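Local coordinates for protein alcohol dehydrogenase (Thermus thermophilus, PDB 2EIH) that probably acts as a zinc-containing, NAD-dependent alcohol dehydrogenase, with a Rossmann-type nucleotide-binding domain and a bound zinc ion, at residues D237-F248 with G259-Y270. Sequence-based numbering, arbitrary orientation.
Sequences DKVVDHTGALYF and GRIAIAGASSGY
The Phe248 ring meets two isoleucines of strand 259-263. Ile261 CG2 lies at its edge, near the ring plane. Ile263 CD1 reaches Phe248 CE1 obliquely at 3.6 Å, the two side chains crossing at about a right angle. Phe248 CG stands anti to the backbone N (chi1 -165°), which carries the ring from the start of helix 248-254 to the methyl groups of these isoleucines. Tyr270 takes Leu246 CD1 at its ring edge, in plane, 3.9 Å from Tyr270 CE1; Tyr270 is poorly ordered. The His242 ring has Thr243 CG2 over one face, while His242 CB touches Ala264 CB.

Strands 239-241 and 259-263 run parallel, their axes 20° apart. Five backbone bonds join them and their flanks, from Arg260 N to Asp237 O through Ala264 N to Asp241 O. Ala262 sits centrally: its N gives to Val239 O at 2.7 Å, and its O accepts from Asp241 N. Val239 CB packs on Ile261 CG1. On the other sheet face, Lys238 and Arg260 lie side by side. Lys238 NZ is salt-bridged to Asp168, and Arg260 NH2 bonds to Lys161 O.

The Asp241 carboxylate reaches forward to Thr243, two residues on. Its OD2 accepts Thr243 OG1 at 3.0 Å through the syn lone pair. Thr243 N also bonds to Asp241 OD2, at 3.0 Å, from above the carboxylate plane, and closes an Asx turn. With an alanine in place of Asp241, Thr243 N and Thr243 OG1 would lose this acceptor, and the turn after the strand would probably be freer to shift.

Beyond the strands, Ala266 packs on Phe280 of a second subunit. The two strands are neighbours in the six-stranded parallel sheet, linked by a crossover through helix 248-254, as in the Rossmann fold of zinc-binding dehydrogenases.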
loop_
_atom_site.group_PDB
_atom_site.type_symbol
_atom_site.label_atom_id
_atom_site.label_comp_id
_atom_site.label_asym_id
_atom_site.label_seq_id
_atom_site.Cartn_x
_atom_site.Cartn_y
_atom_site.Cartn_z
ATOM N N ASP A 237 -1.108 -14.964 -12.975
ATOM C CA ASP A 237 -0.632 -14.165 -11.855
ATOM C C ASP A 237 -1.720 -13.971 -10.811
ATOM O O ASP A 237 -1.466 -14.095 -9.615
ATOM C CB ASP A 237 -0.178 -12.796 -12.344
ATOM C CG ASP A 237 0.957 -12.881 -13.312
ATOM O OD1 ASP A 237 2.076 -13.232 -12.887
ATOM O OD2 ASP A 237 0.734 -12.610 -14.508
ATOM N N LYS A 238 -2.922 -13.652 -11.282
ATOM C CA LYS A 238 -4.078 -13.427 -10.419
ATOM C C LYS A 238 -5.216 -14.340 -10.824
ATOM O O LYS A 238 -5.456 -14.534 -12.012
ATOM C CB LYS A 238 -4.559 -11.974 -10.514
ATOM C CG LYS A 238 -3.842 -11.000 -9.596
ATOM C CD LYS A 238 -2.356 -10.952 -9.862
ATOM C CE LYS A 238 -1.654 -10.008 -8.898
ATOM N NZ LYS A 238 -1.717 -8.578 -9.294
ATOM N N VAL A 239 -5.926 -14.888 -9.841
ATOM C CA VAL A 239 -7.042 -15.786 -10.126
ATOM C C VAL A 239 -8.332 -15.445 -9.378
ATOM O O VAL A 239 -8.329 -15.254 -8.167
ATOM C CB VAL A 239 -6.673 -17.238 -9.792
ATOM C CG1 VAL A 239 -7.843 -18.158 -10.114
ATOM C CG2 VAL A 239 -5.437 -17.642 -10.575
ATOM N N VAL A 240 -9.436 -15.368 -10.114
ATOM C CA VAL A 240 -10.734 -15.091 -9.513
ATOM C C VAL A 240 -11.536 -16.380 -9.540
ATOM O O VAL A 240 -11.889 -16.871 -10.607
ATOM C CB VAL A 240 -11.508 -14.030 -10.292
ATOM C CG1 VAL A 240 -12.833 -13.764 -9.606
ATOM C CG2 VAL A 240 -10.687 -12.763 -10.408
ATOM N N ASP A 241 -11.825 -16.921 -8.364
ATOM C CA ASP A 241 -12.566 -18.165 -8.262
ATOM C C ASP A 241 -13.801 -18.023 -7.369
ATOM O O ASP A 241 -13.719 -17.462 -6.280
ATOM C CB ASP A 241 -11.650 -19.248 -7.696
ATOM C CG ASP A 241 -12.241 -20.626 -7.829
ATOM O OD1 ASP A 241 -11.651 -21.592 -7.312
ATOM O OD2 ASP A 241 -13.302 -20.744 -8.461
ATOM N N HIS A 242 -14.947 -18.525 -7.816
ATOM C CA HIS A 242 -16.156 -18.431 -6.998
ATOM C C HIS A 242 -16.759 -19.809 -6.801
ATOM O O HIS A 242 -17.866 -19.945 -6.287
ATOM C CB HIS A 242 -17.202 -17.529 -7.656
ATOM C CG HIS A 242 -17.791 -18.108 -8.901
ATOM N ND1 HIS A 242 -17.129 -18.102 -10.111
ATOM C CD2 HIS A 242 -18.962 -18.754 -9.119
ATOM C CE1 HIS A 242 -17.865 -18.718 -11.019
ATOM N NE2 HIS A 242 -18.983 -19.124 -10.440
ATOM N N THR A 243 -16.032 -20.830 -7.225
ATOM C CA THR A 243 -16.518 -22.186 -7.087
ATOM C C THR A 243 -15.627 -22.964 -6.125
ATOM O O THR A 243 -16.067 -23.362 -5.043
ATOM C CB THR A 243 -16.571 -22.887 -8.459
ATOM O OG1 THR A 243 -15.263 -22.920 -9.049
ATOM C CG2 THR A 243 -17.519 -22.133 -9.385
ATOM N N GLY A 244 -14.369 -23.157 -6.513
ATOM C CA GLY A 244 -13.424 -23.879 -5.678
ATOM C C GLY A 244 -13.970 -25.199 -5.174
ATOM O O GLY A 244 -15.009 -25.676 -5.633
ATOM N N ALA A 245 -13.259 -25.794 -4.226
ATOM C CA ALA A 245 -13.668 -27.061 -3.633
ATOM C C ALA A 245 -14.029 -28.111 -4.679
ATOM O O ALA A 245 -14.858 -28.989 -4.429
ATOM C CB ALA A 245 -14.845 -26.836 -2.695
ATOM N N LEU A 246 -13.412 -28.017 -5.849
ATOM C CA LEU A 246 -13.671 -28.977 -6.909
ATOM C C LEU A 246 -12.581 -28.898 -7.957
ATOM O O LEU A 246 -12.001 -29.917 -8.340
ATOM C CB LEU A 246 -15.035 -28.718 -7.547
ATOM C CG LEU A 246 -15.402 -29.597 -8.755
ATOM C CD1 LEU A 246 -15.144 -31.069 -8.460
ATOM C CD2 LEU A 246 -16.862 -29.368 -9.098
ATOM N N TYR A 247 -12.296 -27.687 -8.421
ATOM C CA TYR A 247 -11.251 -27.500 -9.416
ATOM C C TYR A 247 -10.086 -26.788 -8.754
ATOM O O TYR A 247 -9.059 -26.548 -9.381
ATOM C CB TYR A 247 -11.757 -26.652 -10.586
ATOM C CG TYR A 247 -13.128 -27.029 -11.098
ATOM C CD1 TYR A 247 -14.283 -26.561 -10.464
ATOM C CD2 TYR A 247 -13.276 -27.848 -12.222
ATOM C CE1 TYR A 247 -15.550 -26.896 -10.939
ATOM C CE2 TYR A 247 -14.539 -28.192 -12.701
ATOM C CZ TYR A 247 -15.669 -27.710 -12.056
ATOM O OH TYR A 247 -16.919 -28.043 -12.525
ATOM N N PHE A 248 -10.251 -26.462 -7.478
ATOM C CA PHE A 248 -9.224 -25.746 -6.739
ATOM C C PHE A 248 -7.837 -26.332 -6.924
ATOM O O PHE A 248 -6.848 -25.606 -6.947
ATOM C CB PHE A 248 -9.564 -25.708 -5.251
ATOM C CG PHE A 248 -8.766 -24.695 -4.476
ATOM C CD1 PHE A 248 -8.763 -23.355 -4.860
ATOM C CD2 PHE A 248 -8.032 -25.072 -3.358
ATOM C CE1 PHE A 248 -8.043 -22.408 -4.141
ATOM C CE2 PHE A 248 -7.307 -24.133 -2.631
ATOM C CZ PHE A 248 -7.314 -22.797 -3.023
ATOM N N GLY A 259 1.642 -16.114 -7.011
ATOM C CA GLY A 259 0.343 -15.688 -7.487
ATOM C C GLY A 259 -0.680 -15.513 -6.384
ATOM O O GLY A 259 -0.516 -15.996 -5.262
ATOM N N ARG A 260 -1.751 -14.813 -6.718
ATOM C CA ARG A 260 -2.813 -14.565 -5.776
ATOM C C ARG A 260 -4.113 -15.150 -6.299
ATOM O O ARG A 260 -4.418 -15.071 -7.488
ATOM C CB ARG A 260 -2.906 -13.059 -5.522
ATOM C CG ARG A 260 -1.662 -12.569 -4.805
ATOM C CD ARG A 260 -1.284 -11.145 -5.107
ATOM N NE ARG A 260 -2.136 -10.167 -4.458
ATOM C CZ ARG A 260 -1.872 -8.862 -4.453
ATOM N NH1 ARG A 260 -0.785 -8.399 -5.059
ATOM N NH2 ARG A 260 -2.689 -8.009 -3.850
ATOM N N ILE A 261 -4.864 -15.765 -5.393
ATOM C CA ILE A 261 -6.138 -16.388 -5.731
ATOM C C ILE A 261 -7.215 -15.801 -4.824
ATOM O O ILE A 261 -7.116 -15.887 -3.607
ATOM C CB ILE A 261 -6.051 -17.913 -5.517
ATOM C CG1 ILE A 261 -4.877 -18.480 -6.334
ATOM C CG2 ILE A 261 -7.355 -18.584 -5.923
ATOM C CD1 ILE A 261 -4.455 -19.893 -5.933
ATOM N N ALA A 262 -8.229 -15.184 -5.421
ATOM C CA ALA A 262 -9.320 -14.595 -4.656
ATOM C C ALA A 262 -10.518 -15.537 -4.730
ATOM O O ALA A 262 -10.935 -15.942 -5.812
ATOM C CB ALA A 262 -9.692 -13.230 -5.226
ATOM N N ILE A 263 -11.066 -15.886 -3.576
ATOM C CA ILE A 263 -12.204 -16.784 -3.524
ATOM C C ILE A 263 -13.446 -16.141 -2.937
ATOM O O ILE A 263 -13.447 -15.686 -1.799
ATOM C CB ILE A 263 -11.865 -18.048 -2.720
ATOM C CG1 ILE A 263 -10.887 -18.914 -3.512
ATOM C CG2 ILE A 263 -13.135 -18.810 -2.392
ATOM C CD1 ILE A 263 -10.520 -20.198 -2.831
ATOM N N ALA A 264 -14.510 -16.135 -3.732
ATOM C CA ALA A 264 -15.780 -15.546 -3.336
ATOM C C ALA A 264 -16.567 -16.424 -2.374
ATOM O O ALA A 264 -16.277 -16.479 -1.175
ATOM C CB ALA A 264 -16.615 -15.262 -4.571
ATOM N N GLY A 265 -17.578 -17.098 -2.908
ATOM C CA GLY A 265 -18.407 -17.960 -2.093
ATOM C C GLY A 265 -18.219 -19.410 -2.480
ATOM O O GLY A 265 -19.190 -20.134 -2.704
ATOM N N ALA A 266 -16.960 -19.830 -2.563
ATOM C CA ALA A 266 -16.638 -21.203 -2.930
ATOM C C ALA A 266 -17.086 -22.190 -1.853
ATOM O O ALA A 266 -16.259 -22.779 -1.154
ATOM C CB ALA A 266 -15.140 -21.343 -3.184
ATOM N N SER A 267 -18.400 -22.360 -1.727
ATOM C CA SER A 267 -18.976 -23.281 -0.756
ATOM C C SER A 267 -19.411 -24.547 -1.485
ATOM O O SER A 267 -20.543 -25.005 -1.331
ATOM C CB SER A 267 -20.185 -22.640 -0.064
ATOM O OG SER A 267 -20.786 -23.538 0.862
ATOM N N SER A 268 -18.505 -25.102 -2.285
ATOM C CA SER A 268 -18.797 -26.307 -3.048
ATOM C C SER A 268 -18.867 -27.531 -2.135
ATOM O O SER A 268 -19.004 -27.400 -0.917
ATOM C CB SER A 268 -17.735 -26.514 -4.132
ATOM O OG SER A 268 -18.114 -27.537 -5.042
ATOM N N GLY A 269 -18.770 -28.719 -2.727
ATOM C CA GLY A 269 -18.846 -29.950 -1.957
ATOM C C GLY A 269 -17.627 -30.294 -1.120
ATOM O O GLY A 269 -17.192 -29.513 -0.273
ATOM N N TYR A 270 -17.081 -31.484 -1.355
ATOM C CA TYR A 270 -15.916 -31.957 -0.621
ATOM C C TYR A 270 -14.771 -30.959 -0.714
ATOM O O TYR A 270 -14.767 -30.074 -1.571
ATOM C CB TYR A 270 -15.447 -33.306 -1.177
ATOM C CG TYR A 270 -14.707 -33.212 -2.499
ATOM C CD1 TYR A 270 -15.323 -32.685 -3.636
ATOM C CD2 TYR A 270 -13.382 -33.640 -2.608
ATOM C CE1 TYR A 270 -14.637 -32.587 -4.849
ATOM C CE2 TYR A 270 -12.687 -33.545 -3.815
ATOM C CZ TYR A 270 -13.320 -33.018 -4.928
ATOM O OH TYR A 270 -12.631 -32.921 -6.113
#